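PDB 3HR6: putative surface-anchored fimbrial subunit from Corynebacterium diphtheriae, which forms the shaft of the pilus as its major pilin, a rod of tandem Ig-like modules stabilised by isopeptide and disulfide bonds. Local coordinates for residues 61-66 / 98-103; 81-86 / 104-109. One frame throughout, in Å; residues are numbered along the deposited sequence.

Both contacts belong to the N-terminal part of the pilin, with centres about 19 Å apart. They share a continuous piece of chain: strand 97-103 supplies one half of interaction 1, and the loop that follows it supplies half of interaction 2. Along the chain the pairings interleave, 61-66 with 98-103 and then 81-86 with 104-109. Interaction 1, centred about 34 Å from the centre of the chain, is buried and purely apolar; interaction 2, about 21 Å from it, is partly buried and polar, where strand 76-83 ends beside the loop. Neither lies at the calcium site formed by Asp-153, Asp-155, Gln-158, Gly-160 and Glu-165.

Interaction 1 of 2, residues 61-66 / 98-103; sequences IKLEEL and LYLVVQ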
loop_
_atom_site.group_PDB
_atom_site.type_symbol
_atom_site.label_atom_id
_atom_site.label_comp_id
_atom_site.label_asym_id
_atom_site.label_seq_id
_atom_site.Cartn_x
_atom_site.Cartn_y
_atom_site.Cartn_z
ATOM N N ILE A 61 2.487 -26.395 -32.538
ATOM C CA ILE A 61 2.127 -26.118 -31.142
ATOM C C ILE A 61 1.382 -24.797 -30.981
ATOM O O ILE A 61 1.757 -23.779 -31.559
ATOM C CB ILE A 61 3.357 -26.084 -30.196
ATOM C CG1 ILE A 61 3.884 -27.490 -29.928
ATOM C CG2 ILE A 61 2.986 -25.439 -28.855
ATOM C CD1 ILE A 61 5.201 -27.518 -29.170
ATOM N N LYS A 62 0.316 -24.843 -30.192
ATOM C CA LYS A 62 -0.429 -23.660 -29.798
ATOM C C LYS A 62 -0.115 -23.461 -28.337
ATOM O O LYS A 62 -0.398 -24.334 -27.528
ATOM C CB LYS A 62 -1.939 -23.874 -30.024
ATOM C CG LYS A 62 -2.452 -23.216 -31.305
ATOM C CD LYS A 62 -3.546 -24.003 -32.023
ATOM C CE LYS A 62 -3.525 -23.660 -33.522
ATOM N NZ LYS A 62 -4.655 -24.233 -34.296
ATOM N N LEU A 63 0.491 -22.329 -27.989
ATOM C CA LEU A 63 0.887 -22.092 -26.605
ATOM C C LEU A 63 -0.259 -22.360 -25.617
ATOM O O LEU A 63 -0.013 -22.779 -24.485
ATOM C CB LEU A 63 1.432 -20.664 -26.417
ATOM C CG LEU A 63 2.849 -20.383 -26.944
ATOM C CD1 LEU A 63 3.135 -18.886 -26.968
ATOM C CD2 LEU A 63 3.897 -21.095 -26.104
ATOM N N GLU A 64 -1.504 -22.127 -26.035
ATOM C CA GLU A 64 -2.658 -22.369 -25.147
ATOM C C GLU A 64 -2.781 -23.849 -24.778
ATOM O O GLU A 64 -3.366 -24.177 -23.753
ATOM C CB GLU A 64 -3.984 -21.833 -25.736
ATOM C CG GLU A 64 -4.420 -22.433 -27.094
ATOM C CD GLU A 64 -4.160 -21.514 -28.294
ATOM O OE1 GLU A 64 -3.119 -20.812 -28.318
ATOM O OE2 GLU A 64 -4.994 -21.515 -29.229
ATOM N N GLU A 65 -2.210 -24.727 -25.600
ATOM C CA GLU A 65 -2.211 -26.170 -25.328
ATOM C C GLU A 65 -1.232 -26.531 -24.204
ATOM O O GLU A 65 -1.432 -27.513 -23.499
ATOM C CB GLU A 65 -1.854 -26.967 -26.591
ATOM C CG GLU A 65 -2.704 -26.637 -27.839
ATOM C CD GLU A 65 -4.167 -27.088 -27.727
ATOM O OE1 GLU A 65 -4.429 -28.110 -27.052
ATOM O OE2 GLU A 65 -5.053 -26.428 -28.328
ATOM N N LEU A 66 -0.178 -25.726 -24.040
ATOM C CA LEU A 66 0.878 -25.995 -23.052
ATOM C C LEU A 66 0.661 -25.253 -21.751
ATOM O O LEU A 66 1.174 -25.648 -20.699
ATOM C CB LEU A 66 2.235 -25.586 -23.623
ATOM C CG LEU A 66 2.628 -26.296 -24.910
ATOM C CD1 LEU A 66 3.911 -25.697 -25.468
ATOM C CD2 LEU A 66 2.772 -27.800 -24.660
ATOM N N LEU A 98 12.556 -29.485 -26.281
ATOM C CA LEU A 98 11.824 -28.224 -26.441
ATOM C C LEU A 98 11.411 -27.756 -25.056
ATOM O O LEU A 98 10.851 -28.535 -24.270
ATOM C CB LEU A 98 10.577 -28.393 -27.331
ATOM C CG LEU A 98 9.778 -27.120 -27.695
ATOM C CD1 LEU A 98 10.622 -26.150 -28.497
ATOM C CD2 LEU A 98 8.489 -27.467 -28.473
ATOM N N TYR A 99 11.711 -26.496 -24.734
ATOM C CA TYR A 99 11.369 -25.952 -23.430
ATOM C C TYR A 99 10.365 -24.822 -23.503
ATOM O O TYR A 99 10.185 -24.181 -24.529
ATOM C CB TYR A 99 12.623 -25.494 -22.678
ATOM C CG TYR A 99 13.487 -26.664 -22.244
ATOM C CD1 TYR A 99 13.278 -27.290 -21.025
ATOM C CD2 TYR A 99 14.513 -27.153 -23.067
ATOM C CE1 TYR A 99 14.053 -28.365 -20.625
ATOM C CE2 TYR A 99 15.305 -28.237 -22.661
ATOM C CZ TYR A 99 15.073 -28.825 -21.439
ATOM O OH TYR A 99 15.818 -29.918 -21.011
ATOM N N LEU A 100 9.695 -24.594 -22.392
ATOM C CA LEU A 100 8.778 -23.484 -22.263
ATOM C C LEU A 100 9.205 -22.673 -21.043
ATOM O O LEU A 100 9.380 -23.218 -19.945
ATOM C CB LEU A 100 7.330 -23.990 -22.148
ATOM C CG LEU A 100 6.290 -22.890 -21.953
ATOM C CD1 LEU A 100 5.906 -22.289 -23.280
ATOM C CD2 LEU A 100 5.050 -23.457 -21.199
ATOM N N VAL A 101 9.448 -21.378 -21.265
ATOM C CA VAL A 101 9.883 -20.474 -20.218
ATOM C C VAL A 101 8.688 -19.626 -19.800
ATOM O O VAL A 101 8.087 -18.936 -20.633
ATOM C CB VAL A 101 11.053 -19.554 -20.703
ATOM C CG1 VAL A 101 11.337 -18.438 -19.700
ATOM C CG2 VAL A 101 12.310 -20.387 -20.984
ATOM N N VAL A 102 8.357 -19.666 -18.522
ATOM C CA VAL A 102 7.194 -18.938 -18.004
ATOM C C VAL A 102 7.656 -17.925 -16.971
ATOM O O VAL A 102 8.106 -18.293 -15.900
ATOM C CB VAL A 102 6.136 -19.879 -17.378
ATOM C CG1 VAL A 102 4.961 -19.073 -16.787
ATOM C CG2 VAL A 102 5.618 -20.862 -18.417
ATOM N N GLN A 103 7.545 -16.640 -17.264
ATOM C CA GLN A 103 7.748 -15.649 -16.208
ATOM C C GLN A 103 6.591 -15.714 -15.215
ATOM O O GLN A 103 5.434 -15.820 -15.609
ATOM C CB GLN A 103 7.854 -14.218 -16.718
ATOM C CG GLN A 103 8.354 -13.298 -15.609
ATOM C CD GLN A 103 8.718 -11.891 -16.056
ATOM O OE1 GLN A 103 8.612 -11.527 -17.242
ATOM N NE2 GLN A 103 9.173 -11.080 -15.095
#
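Leu-98 and Leu-100 both extend CG away from their own backbone N (chi1 -175° and 178°), which carries their branches off strand 97-103 toward Ile-61, Leu-63 and Leu-66. Ile-61 answers with its longer arm: CG1 lies anti to the carbonyl carbon and chi2 is extended, sending CD1 out to its full length. The two tips meet head-on, Ile-61 CD1 standing 3.4 Å from Leu-98 CD2, closer than carbon atoms usually approach. Such reach is needed because the backbones are far apart here, with the CA of Ile-61 and the CA of Leu-98 separated by 11.0 Å.

Leu-63 starts off to one side, but its forked end swings back and crosses Leu-100 obliquely, with Leu-63 CD2 3.7 Å from Leu-100 CD1. The other branch of Leu-100 serves Leu-66 more loosely, Leu-100 CD2 lying 4.3 Å from Leu-66 CB. The two methyls of one forked leucine thus serve two neighbours.

The short helical turn presents Leu-63 and Leu-66 to the sheet together. Its backbone bonds span three residues, Glu-65 N to Lys-62 O at 2.7 Å and Leu-66 N to Leu-63 O at 3.0 Å, and the charged Lys-62, Glu-64 and Glu-65 stay on the exposed side. Leu-63 and Leu-66 also touch Leu-118 of strand 117-124, while backbone bonds from Leu-98 to Val-44 and from Leu-100 to Tyr-42 tie the receiving strand to strand 38-44.

Here the connection between strands 38-44 and 76-83 folds back, and the apolar residues of its 61-66 turn pack on one face of the beta-sheet of an Ig-like module, the N-terminal domain of the pilin.

Interaction 2 of 2, residues 81-86 / 104-109; sequences TKKTEG and ELNGAE
Lys-83 reaches across to the loop at Asn-106, Gly-107 and Ala-108, making its closest approach with CE, which lies 3.4 Å from Asn-106 O. Lys-83 CE also rests 4.2 Å from Gly-107 CA and from Ala-108 N, so at these two residues it is backbone atoms that the lysine meets. The lysine chain runs extended as far as CE and then bends at its last torsion (chi4 71°), turning the ammonium group beside the carbonyl; Lys-83 NZ is 3.5 Å from Asn-106 O. A water sits by both groups. It donates a hydrogen bond to Asn-106 O over 2.9 Å, but its 2.4 Å separation from Lys-83 NZ is too short to be trusted in detail, and the bridge is doubtful on that side.

In the fold, this is where the end of strand 76-83, paired antiparallel with strand 38-44 in the sheet of the N-terminal Ig-like module, comes beside the loop joining strands 97-103 and 111-112.

Ser-38, at the start of strand 38-44, links both partners: the side chain of Lys-83 touches it, and Asn-106 OD1 is hydrogen-bonded to Ser-38 OG. The amide nitrogen of Asn-106 bonds instead to Asp-291 O, so both ends of the carboxamide are occupied and its rotation is fixed. Next to it, Leu-105 bonds through its backbone to Arg-295 and packs on Glu-185, Ser-278 and Leu-294, which pins the loop to parts of the chain far along the sequence.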
loop_
_atom_site.group_PDB
_atom_site.type_symbol
_atom_site.label_atom_id
_atom_site.label_comp_id
_atom_site.label_asym_id
_atom_site.label_seq_id
_atom_site.Cartn_x
_atom_site.Cartn_y
_atom_site.Cartn_z
ATOM N N THR A 81 12.535 -23.477 -11.087
ATOM C CA THR A 81 12.166 -22.086 -11.051
ATOM C C THR A 81 13.300 -21.303 -10.410
ATOM O O THR A 81 13.917 -21.767 -9.460
ATOM C CB THR A 81 10.827 -21.867 -10.300
ATOM O OG1 THR A 81 10.423 -20.501 -10.429
ATOM C CG2 THR A 81 10.937 -22.247 -8.826
ATOM N N LYS A 82 13.589 -20.125 -10.956
ATOM C CA LYS A 82 14.536 -19.229 -10.300
ATOM C C LYS A 82 14.389 -17.778 -10.715
ATOM O O LYS A 82 13.719 -17.444 -11.687
ATOM C CB LYS A 82 15.978 -19.670 -10.520
ATOM C CG LYS A 82 16.410 -19.708 -11.930
ATOM C CD LYS A 82 17.844 -20.298 -12.081
ATOM C CE LYS A 82 17.892 -21.791 -11.835
ATOM N NZ LYS A 82 19.266 -22.367 -11.954
ATOM N N LYS A 83 15.083 -16.933 -9.973
ATOM C CA LYS A 83 15.065 -15.503 -10.197
ATOM C C LYS A 83 16.348 -15.062 -10.907
ATOM O O LYS A 83 17.419 -15.653 -10.752
ATOM C CB LYS A 83 14.922 -14.776 -8.864
ATOM C CG LYS A 83 13.521 -14.814 -8.323
ATOM C CD LYS A 83 13.467 -14.196 -6.931
ATOM C CE LYS A 83 12.071 -14.156 -6.398
ATOM N NZ LYS A 83 11.639 -15.537 -6.073
ATOM N N THR A 84 16.230 -14.036 -11.727
ATOM C CA THR A 84 17.418 -13.504 -12.383
ATOM C C THR A 84 18.338 -12.852 -11.321
ATOM O O THR A 84 17.874 -12.256 -10.318
ATOM C CB THR A 84 17.022 -12.479 -13.444
ATOM O OG1 THR A 84 16.164 -11.486 -12.859
ATOM C CG2 THR A 84 16.282 -13.186 -14.613
ATOM N N GLU A 85 19.620 -13.033 -11.515
ATOM C CA GLU A 85 20.642 -12.371 -10.714
ATOM C C GLU A 85 21.771 -12.056 -11.668
ATOM O O GLU A 85 22.102 -12.869 -12.541
ATOM C CB GLU A 85 21.107 -13.273 -9.570
ATOM C CG GLU A 85 22.045 -12.584 -8.564
ATOM C CD GLU A 85 21.414 -11.415 -7.769
ATOM O OE1 GLU A 85 20.169 -11.176 -7.800
ATOM O OE2 GLU A 85 22.195 -10.721 -7.088
ATOM N N GLY A 86 22.335 -10.857 -11.548
ATOM C CA GLY A 86 23.328 -10.384 -12.521
ATOM C C GLY A 86 22.777 -10.351 -13.941
ATOM O O GLY A 86 23.527 -10.577 -14.914
ATOM N N GLU A 104 6.929 -15.607 -13.940
ATOM C CA GLU A 104 5.970 -15.773 -12.857
ATOM C C GLU A 104 5.671 -14.426 -12.217
ATOM O O GLU A 104 6.364 -13.441 -12.425
ATOM C CB GLU A 104 6.553 -16.687 -11.818
ATOM C CG GLU A 104 6.926 -18.082 -12.344
ATOM C CD GLU A 104 5.743 -19.011 -12.561
ATOM O OE1 GLU A 104 4.590 -18.555 -12.662
ATOM O OE2 GLU A 104 5.986 -20.229 -12.648
ATOM N N LEU A 105 4.651 -14.434 -11.378
ATOM C CA LEU A 105 4.155 -13.246 -10.710
ATOM C C LEU A 105 4.770 -13.031 -9.325
ATOM O O LEU A 105 4.359 -12.116 -8.599
ATOM C CB LEU A 105 2.626 -13.348 -10.627
ATOM C CG LEU A 105 1.873 -13.174 -11.944
ATOM C CD1 LEU A 105 0.379 -13.502 -11.692
ATOM C CD2 LEU A 105 2.044 -11.779 -12.529
ATOM N N ASN A 106 5.747 -13.874 -8.952
ATOM C CA ASN A 106 6.433 -13.842 -7.657
ATOM C C ASN A 106 7.910 -13.318 -7.716
ATOM O O ASN A 106 8.788 -13.708 -6.905
ATOM C CB ASN A 106 6.380 -15.227 -7.014
ATOM C CG ASN A 106 7.265 -16.232 -7.714
ATOM O OD1 ASN A 106 7.586 -16.052 -8.884
ATOM N ND2 ASN A 106 7.713 -17.274 -6.992
ATOM N N GLY A 107 8.189 -12.434 -8.676
ATOM C CA GLY A 107 9.491 -11.748 -8.729
ATOM C C GLY A 107 9.678 -10.818 -7.554
ATOM O O GLY A 107 8.721 -10.579 -6.811
ATOM N N ALA A 108 10.887 -10.283 -7.416
ATOM C CA ALA A 108 11.238 -9.364 -6.318
ATOM C C ALA A 108 10.378 -8.116 -6.382
ATOM O O ALA A 108 9.945 -7.556 -5.352
ATOM C CB ALA A 108 12.725 -9.007 -6.365
ATOM N N GLU A 109 10.114 -7.678 -7.618
ATOM C CA GLU A 109 9.258 -6.541 -7.905
ATOM C C GLU A 109 8.130 -7.010 -8.811
ATOM O O GLU A 109 8.307 -7.901 -9.660
ATOM C CB GLU A 109 10.014 -5.437 -8.640
ATOM C CG GLU A 109 11.207 -4.853 -7.968
ATOM C CD GLU A 109 11.876 -3.848 -8.896
ATOM O OE1 GLU A 109 12.444 -4.273 -9.945
ATOM O OE2 GLU A 109 11.779 -2.633 -8.592
HETATM O O HOH W 1 9.739 -15.225 -4.578
#